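Local coordinates for urocanate hydratase (Paenibacillus sp. Soil724D2, PDB 7NED), which hydrates thiourocanate in bacterial ergothioneine catabolism, as a urocanate hydratase that uses NAD+ as cofactor and also binds urocanate, at residues Asn107-Gln112 with Leu260-Val265; Tyr264-Ser267 with Glu273-Glu276. All blocks are in the same frame, centred on the assembly; numbering follows the deposited sequence.

Overall arrangement
Both contacts lie on the same side of the chain's centre, about 13 Å apart, centre to centre, and both draw on the loop that runs from strand 250-251 to helix 274-280 in the Rossmann-like domain. Contact 1 ties the middle of this loop, residues 260-265, to helix 105-113 of the N-terminal domain. Contact 2 begins where that segment ends, sharing Tyr264 and Val265, and folds residues 264-267 against helix 274-280. The two shared residues reach the adenine of NAD, so the loop touches the N-terminal domain just before its adenine-binding residues and packs on helix 274-280 at them.

Contact 1 of 2, residues Asn107-Gln112 with Leu260-Val265; sequences NFYRLQ and LVYGYV. With NAD (nicotinamide-adenine-dinucleotide), chain C.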
loop_
_atom_site.group_PDB
_atom_site.type_symbol
_atom_site.label_atom_id
_atom_site.label_comp_id
_atom_site.label_asym_id
_atom_site.label_seq_id
_atom_site.Cartn_x
_atom_site.Cartn_y
_atom_site.Cartn_z
ATOM N N ASN A 107 9.237 15.853 -3.447
ATOM C CA ASN A 107 9.888 14.710 -2.905
ATOM C C ASN A 107 10.156 13.684 -3.963
ATOM O O ASN A 107 11.228 13.080 -3.951
ATOM C CB ASN A 107 9.033 14.128 -1.783
ATOM C CG ASN A 107 9.400 14.647 -0.398
ATOM O OD1 ASN A 107 10.585 14.894 -0.162
ATOM N ND2 ASN A 107 8.429 14.838 0.510
ATOM N N PHE A 108 9.199 13.406 -4.844
ATOM C CA PHE A 108 9.437 12.426 -5.911
ATOM C C PHE A 108 10.677 12.768 -6.743
ATOM O O PHE A 108 11.555 11.919 -6.961
ATOM C CB PHE A 108 8.203 12.338 -6.826
ATOM C CG PHE A 108 8.468 11.592 -8.082
ATOM C CD1 PHE A 108 8.326 10.211 -8.115
ATOM C CD2 PHE A 108 8.873 12.264 -9.232
ATOM C CE1 PHE A 108 8.590 9.492 -9.245
ATOM C CE2 PHE A 108 9.149 11.564 -10.380
ATOM C CZ PHE A 108 9.006 10.150 -10.389
ATOM N N TYR A 109 10.749 14.002 -7.256
ATOM C CA TYR A 109 11.872 14.340 -8.131
ATOM C C TYR A 109 13.190 14.195 -7.396
ATOM O O TYR A 109 14.177 13.730 -7.970
ATOM C CB TYR A 109 11.737 15.763 -8.666
ATOM C CG TYR A 109 10.508 15.959 -9.538
ATOM C CD1 TYR A 109 10.250 15.097 -10.591
ATOM C CD2 TYR A 109 9.579 16.956 -9.257
ATOM C CE1 TYR A 109 9.121 15.263 -11.408
ATOM C CE2 TYR A 109 8.431 17.123 -10.056
ATOM C CZ TYR A 109 8.204 16.264 -11.100
ATOM O OH TYR A 109 7.080 16.433 -11.901
ATOM N N ARG A 110 13.240 14.670 -6.158
ATOM C CA ARG A 110 14.456 14.573 -5.356
ATOM C C ARG A 110 14.870 13.119 -5.172
ATOM O O ARG A 110 16.043 12.755 -5.369
ATOM C CB ARG A 110 14.242 15.287 -4.017
ATOM N N LEU A 111 13.907 12.253 -4.849
ATOM C CA LEU A 111 14.251 10.848 -4.672
ATOM C C LEU A 111 14.600 10.183 -5.996
ATOM O O LEU A 111 15.466 9.302 -6.041
ATOM C CB LEU A 111 13.110 10.104 -3.988
ATOM C CG LEU A 111 12.847 10.511 -2.540
ATOM C CD1 LEU A 111 11.515 9.937 -2.027
ATOM C CD2 LEU A 111 14.008 10.082 -1.635
ATOM N N GLN A 112 13.922 10.551 -7.091
ATOM C CA GLN A 112 14.336 9.990 -8.378
ATOM C C GLN A 112 15.747 10.449 -8.744
ATOM O O GLN A 112 16.583 9.638 -9.147
ATOM C CB GLN A 112 13.334 10.343 -9.470
ATOM C CG GLN A 112 13.814 9.855 -10.831
ATOM C CD GLN A 112 12.846 10.133 -11.937
ATOM O OE1 GLN A 112 12.428 9.213 -12.641
ATOM N NE2 GLN A 112 12.492 11.405 -12.119
ATOM N N LEU A 260 4.695 18.611 -14.888
ATOM C CA LEU A 260 5.087 19.924 -15.374
ATOM C C LEU A 260 6.572 20.014 -15.671
ATOM O O LEU A 260 7.036 21.058 -16.145
ATOM C CB LEU A 260 4.695 20.998 -14.351
ATOM C CG LEU A 260 3.245 20.978 -13.841
ATOM C CD1 LEU A 260 2.928 22.172 -12.923
ATOM C CD2 LEU A 260 2.278 20.881 -15.010
ATOM N N VAL A 261 7.340 18.964 -15.404
ATOM C CA VAL A 261 8.755 18.990 -15.704
ATOM C C VAL A 261 9.061 18.186 -16.957
ATOM O O VAL A 261 9.828 18.622 -17.813
ATOM C CB VAL A 261 9.573 18.473 -14.497
ATOM C CG1 VAL A 261 11.016 18.252 -14.913
ATOM C CG2 VAL A 261 9.426 19.396 -13.292
ATOM N N TYR A 262 8.440 17.019 -17.088
ATOM C CA TYR A 262 8.707 16.153 -18.209
ATOM C C TYR A 262 7.543 16.033 -19.182
ATOM O O TYR A 262 7.718 15.395 -20.214
ATOM C CB TYR A 262 9.079 14.756 -17.707
ATOM C CG TYR A 262 10.324 14.794 -16.829
ATOM C CD1 TYR A 262 10.230 14.943 -15.458
ATOM C CD2 TYR A 262 11.590 14.757 -17.408
ATOM C CE1 TYR A 262 11.382 14.991 -14.662
ATOM C CE2 TYR A 262 12.721 14.803 -16.643
ATOM C CZ TYR A 262 12.618 14.926 -15.279
ATOM O OH TYR A 262 13.774 14.980 -14.552
ATOM N N GLY A 263 6.379 16.608 -18.870
ATOM C CA GLY A 263 5.175 16.371 -19.649
ATOM C C GLY A 263 4.729 17.588 -20.442
ATOM O O GLY A 263 5.163 17.789 -21.577
ATOM N N TYR A 264 3.909 18.425 -19.831
ATOM C CA TYR A 264 3.198 19.494 -20.535
ATOM C C TYR A 264 4.135 20.586 -21.056
ATOM O O TYR A 264 4.899 21.195 -20.291
ATOM C CB TYR A 264 2.176 20.109 -19.585
ATOM C CG TYR A 264 1.181 20.920 -20.323
ATOM C CD1 TYR A 264 1.486 22.203 -20.749
ATOM C CD2 TYR A 264 -0.047 20.376 -20.671
ATOM C CE1 TYR A 264 0.556 22.957 -21.483
ATOM C CE2 TYR A 264 -0.992 21.123 -21.387
ATOM C CZ TYR A 264 -0.675 22.401 -21.792
ATOM O OH TYR A 264 -1.600 23.129 -22.497
ATOM N N VAL A 265 4.051 20.874 -22.353
ATOM C CA VAL A 265 4.896 21.884 -22.984
ATOM C C VAL A 265 4.202 23.236 -22.865
ATOM O O VAL A 265 3.088 23.396 -23.396
ATOM C CB VAL A 265 5.174 21.562 -24.448
ATOM C CG1 VAL A 265 6.060 22.646 -25.009
ATOM C CG2 VAL A 265 5.818 20.167 -24.554
HETATM P PA NAD C . 2.933 10.910 -23.393
HETATM O O1A NAD C . 3.778 11.868 -22.557
HETATM O O2A NAD C . 3.442 9.788 -24.204
HETATM O O5B NAD C . 2.324 11.945 -24.589
HETATM C C5B NAD C . 1.919 13.171 -24.128
HETATM C C4B NAD C . 1.708 14.026 -25.462
HETATM O O4B NAD C . 1.322 15.347 -25.203
HETATM C C3B NAD C . 3.137 14.059 -26.096
HETATM O O3B NAD C . 3.071 13.688 -27.410
HETATM C C2B NAD C . 3.531 15.562 -25.957
HETATM O O2B NAD C . 4.223 16.046 -27.050
HETATM C C1B NAD C . 2.141 16.186 -26.040
HETATM N N9A NAD C . 2.028 17.507 -25.419
HETATM C C8A NAD C . 2.614 17.993 -24.255
HETATM N N7A NAD C . 2.294 19.236 -23.995
HETATM C C5A NAD C . 1.428 19.594 -25.020
HETATM C C6A NAD C . 0.746 20.793 -25.321
HETATM N N6A NAD C . 0.842 21.880 -24.522
HETATM N N1A NAD C . -0.054 20.861 -26.422
HETATM C C2A NAD C . -0.087 19.750 -27.199
HETATM N N3A NAD C . 0.501 18.553 -27.043
HETATM C C4A NAD C . 1.264 18.514 -25.930
HETATM O O3 NAD C . 1.751 10.688 -22.389
HETATM P PN NAD C . 0.691 9.524 -22.650
HETATM O O1N NAD C . 1.026 8.095 -22.339
HETATM O O2N NAD C . -0.078 9.889 -23.902
HETATM O O5D NAD C . -0.512 9.810 -21.451
HETATM C C5D NAD C . -1.063 11.137 -21.499
HETATM C C4D NAD C . -1.975 11.322 -20.318
HETATM O O4D NAD C . -2.874 10.237 -20.189
HETATM C C3D NAD C . -0.971 11.182 -19.058
HETATM O O3D NAD C . -1.263 12.151 -18.059
HETATM C C2D NAD C . -1.283 9.749 -18.490
HETATM O O2D NAD C . -1.222 9.621 -17.129
HETATM C C1D NAD C . -2.799 9.924 -18.819
HETATM N N1N NAD C . -3.696 8.793 -18.543
HETATM C C2N NAD C . -3.857 8.612 -17.183
HETATM C C3N NAD C . -4.717 7.644 -16.689
HETATM C C7N NAD C . -4.772 7.486 -15.163
HETATM O O7N NAD C . -5.741 7.038 -14.552
HETATM N N7N NAD C . -3.627 7.807 -14.454
HETATM C C4N NAD C . -5.422 6.886 -17.634
HETATM C C5N NAD C . -5.240 7.117 -18.997
HETATM C C6N NAD C . -4.365 8.114 -19.461
HETATM O O HOH W 1 5.382 18.587 -12.104
#
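Tyr109, on helix 105-113 of the N-terminal domain, meets Val261 and Tyr262 in a loop of the Rossmann-like domain, making a small interdomain contact. Its chi1 of -63° sets CG beside the backbone N and carries the long ring across to the loop. The apolar part is modest: Tyr109 CZ lies 4.0 Å from Val261 CG2, while Tyr109 CE1 comes in at the edge of the Tyr262 ring, close to its plane. The other methyl of Val261, CG1, lies over one face of Tyr262, toward the rim, and probably helps to limit how that ring can turn.

Polar links centre on the phenol, which is why a tyrosine suits this place. A water donates to Tyr109 OH at 2.8 Å and accepts from Leu260 N, bridging the segments, and Tyr109 OH also bonds to Asp259, whose OD1 takes the backbone N of Val261 and Tyr262.

Farther along, the loop reaches NAD. Tyr264, its OH tied to Glu296, offers one ring face to the adenine amino group. Replacing Tyr264 by an alanine would probably leave that amino group without its aromatic floor and Glu296 without its hydroxyl mate. NAD N6A sits 3.1 Å above the ring plane, displaced toward the rim and nearest CE1 and CZ.

Contact 2 of 2, residues Tyr264-Ser267 with Glu273-Glu276; sequences YVPS and ELEE. With NAD (nicotinamide-adenine-dinucleotide), chain C.
At the adenine end of the NAD site in the Rossmann-like domain, Val265 and Pro266 pack against Leu274 of helix 274-280. The contact is buried and purely apolar. Val265 CG2 lies 3.6 Å from Leu274 CD1, the two side chains crossing at about a right angle. Leu274 is forked enough to serve both neighbours, since its second methyl, CD2, approaches Pro266 CD at a looser 4.5 Å.

With CG1 anti to the backbone N (chi1 -179°), Val265 keeps CG2 beside that N, on the side where the cofactor lies. The methyl therefore sits roughly between Leu274 CD1 and the adenine, 3.7 Å from NAD N7A. The polar recognition is done by the backbone, which leaves the valine side chain to fill the space between Leu274 and the adenine with an apolar branch: Val265 N donates to NAD N7A over 2.9 Å, almost straight at 172°. NAD N6A returns a weak bond to Val265 O, bent to 121°. This pair of bonds reads the N6 and N7 edge of the adenine, and Val265 O has a second donor in Asn233 ND2. Pro266, with no N-H to satisfy, follows at once and restricts the backbone beyond the adenine.

Helix 282-305 backs this extended segment, with Asp288 and Ser292 against Pro266 and Ser292 OG bonded to Ser267 N. Ser267 OG bonds to Asp236 of helix 234-243, so the segment is set among three helices, with strand 250-251 preceding it in the chain.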
loop_
_atom_site.group_PDB
_atom_site.type_symbol
_atom_site.label_atom_id
_atom_site.label_comp_id
_atom_site.label_asym_id
_atom_site.label_seq_id
_atom_site.Cartn_x
_atom_site.Cartn_y
_atom_site.Cartn_z
ATOM N N TYR A 264 3.909 18.425 -19.831
ATOM C CA TYR A 264 3.198 19.494 -20.535
ATOM C C TYR A 264 4.135 20.586 -21.056
ATOM O O TYR A 264 4.899 21.195 -20.291
ATOM C CB TYR A 264 2.176 20.109 -19.585
ATOM C CG TYR A 264 1.181 20.920 -20.323
ATOM C CD1 TYR A 264 1.486 22.203 -20.749
ATOM C CD2 TYR A 264 -0.047 20.376 -20.671
ATOM C CE1 TYR A 264 0.556 22.957 -21.483
ATOM C CE2 TYR A 264 -0.992 21.123 -21.387
ATOM C CZ TYR A 264 -0.675 22.401 -21.792
ATOM O OH TYR A 264 -1.600 23.129 -22.497
ATOM N N VAL A 265 4.051 20.874 -22.353
ATOM C CA VAL A 265 4.896 21.884 -22.984
ATOM C C VAL A 265 4.202 23.236 -22.865
ATOM O O VAL A 265 3.088 23.396 -23.396
ATOM C CB VAL A 265 5.174 21.562 -24.448
ATOM C CG1 VAL A 265 6.060 22.646 -25.009
ATOM C CG2 VAL A 265 5.818 20.167 -24.554
ATOM N N PRO A 266 4.813 24.219 -22.216
ATOM C CA PRO A 266 4.166 25.517 -22.058
ATOM C C PRO A 266 4.045 26.210 -23.393
ATOM O O PRO A 266 4.773 25.912 -24.340
ATOM C CB PRO A 266 5.126 26.292 -21.141
ATOM C CG PRO A 266 6.030 25.268 -20.533
ATOM C CD PRO A 266 6.142 24.186 -21.594
ATOM N N SER A 267 3.119 27.165 -23.450
ATOM C CA SER A 267 3.042 28.020 -24.627
ATOM C C SER A 267 4.369 28.742 -24.802
ATOM O O SER A 267 4.984 29.177 -23.824
ATOM C CB SER A 267 1.908 29.040 -24.489
ATOM O OG SER A 267 1.833 29.833 -25.667
ATOM N N GLU A 273 13.882 22.643 -26.924
ATOM C CA GLU A 273 14.587 23.316 -25.843
ATOM C C GLU A 273 14.175 22.838 -24.471
ATOM O O GLU A 273 14.645 23.392 -23.478
ATOM C CB GLU A 273 14.356 24.814 -25.903
ATOM C CG GLU A 273 14.585 25.373 -27.258
ATOM C CD GLU A 273 13.698 26.559 -27.491
ATOM O OE1 GLU A 273 12.453 26.391 -27.624
ATOM O OE2 GLU A 273 14.276 27.666 -27.524
ATOM N N LEU A 274 13.284 21.858 -24.386
ATOM C CA LEU A 274 12.808 21.438 -23.078
ATOM C C LEU A 274 13.932 20.866 -22.234
ATOM O O LEU A 274 14.002 21.159 -21.042
ATOM C CB LEU A 274 11.679 20.425 -23.218
ATOM C CG LEU A 274 10.420 21.049 -23.811
ATOM C CD1 LEU A 274 9.380 19.987 -24.085
ATOM C CD2 LEU A 274 9.885 22.080 -22.824
ATOM N N GLU A 275 14.821 20.075 -22.820
ATOM C CA GLU A 275 15.914 19.477 -22.026
ATOM C C GLU A 275 16.779 20.517 -21.426
ATOM O O GLU A 275 17.153 20.446 -20.303
ATOM C CB GLU A 275 16.783 18.521 -22.795
ATOM C CG GLU A 275 16.004 17.376 -23.406
ATOM C CD GLU A 275 16.009 16.077 -22.598
ATOM O OE1 GLU A 275 15.931 16.057 -21.359
ATOM O OE2 GLU A 275 16.080 15.052 -23.246
ATOM N N GLU A 276 17.032 21.519 -22.223
ATOM C CA GLU A 276 17.804 22.618 -21.824
ATOM C C GLU A 276 17.136 23.308 -20.664
ATOM O O GLU A 276 17.765 23.637 -19.717
ATOM C CB GLU A 276 17.935 23.530 -23.004
HETATM P PA NAD C . 2.933 10.910 -23.393
HETATM O O1A NAD C . 3.778 11.868 -22.557
HETATM O O2A NAD C . 3.442 9.788 -24.204
HETATM O O5B NAD C . 2.324 11.945 -24.589
HETATM C C5B NAD C . 1.919 13.171 -24.128
HETATM C C4B NAD C . 1.708 14.026 -25.462
HETATM O O4B NAD C . 1.322 15.347 -25.203
HETATM C C3B NAD C . 3.137 14.059 -26.096
HETATM O O3B NAD C . 3.071 13.688 -27.410
HETATM C C2B NAD C . 3.531 15.562 -25.957
HETATM O O2B NAD C . 4.223 16.046 -27.050
HETATM C C1B NAD C . 2.141 16.186 -26.040
HETATM N N9A NAD C . 2.028 17.507 -25.419
HETATM C C8A NAD C . 2.614 17.993 -24.255
HETATM N N7A NAD C . 2.294 19.236 -23.995
HETATM C C5A NAD C . 1.428 19.594 -25.020
HETATM C C6A NAD C . 0.746 20.793 -25.321
HETATM N N6A NAD C . 0.842 21.880 -24.522
HETATM N N1A NAD C . -0.054 20.861 -26.422
HETATM C C2A NAD C . -0.087 19.750 -27.199
HETATM N N3A NAD C . 0.501 18.553 -27.043
HETATM C C4A NAD C . 1.264 18.514 -25.930
HETATM O O3 NAD C . 1.751 10.688 -22.389
HETATM P PN NAD C . 0.691 9.524 -22.650
HETATM O O1N NAD C . 1.026 8.095 -22.339
HETATM O O2N NAD C . -0.078 9.889 -23.902
HETATM O O5D NAD C . -0.512 9.810 -21.451
HETATM C C5D NAD C . -1.063 11.137 -21.499
HETATM C C4D NAD C . -1.975 11.322 -20.318
HETATM O O4D NAD C . -2.874 10.237 -20.189
HETATM C C3D NAD C . -0.971 11.182 -19.058
HETATM O O3D NAD C . -1.263 12.151 -18.059
HETATM C C2D NAD C . -1.283 9.749 -18.490
HETATM O O2D NAD C . -1.222 9.621 -17.129
HETATM C C1D NAD C . -2.799 9.924 -18.819
HETATM N N1N NAD C . -3.696 8.793 -18.543
HETATM C C2N NAD C . -3.857 8.612 -17.183
HETATM C C3N NAD C . -4.717 7.644 -16.689
HETATM C C7N NAD C . -4.772 7.486 -15.163
HETATM O O7N NAD C . -5.741 7.038 -14.552
HETATM N N7N NAD C . -3.627 7.807 -14.454
HETATM C C4N NAD C . -5.422 6.886 -17.634
HETATM C C5N NAD C . -5.240 7.117 -18.997
HETATM C C6N NAD C . -4.365 8.114 -19.461
#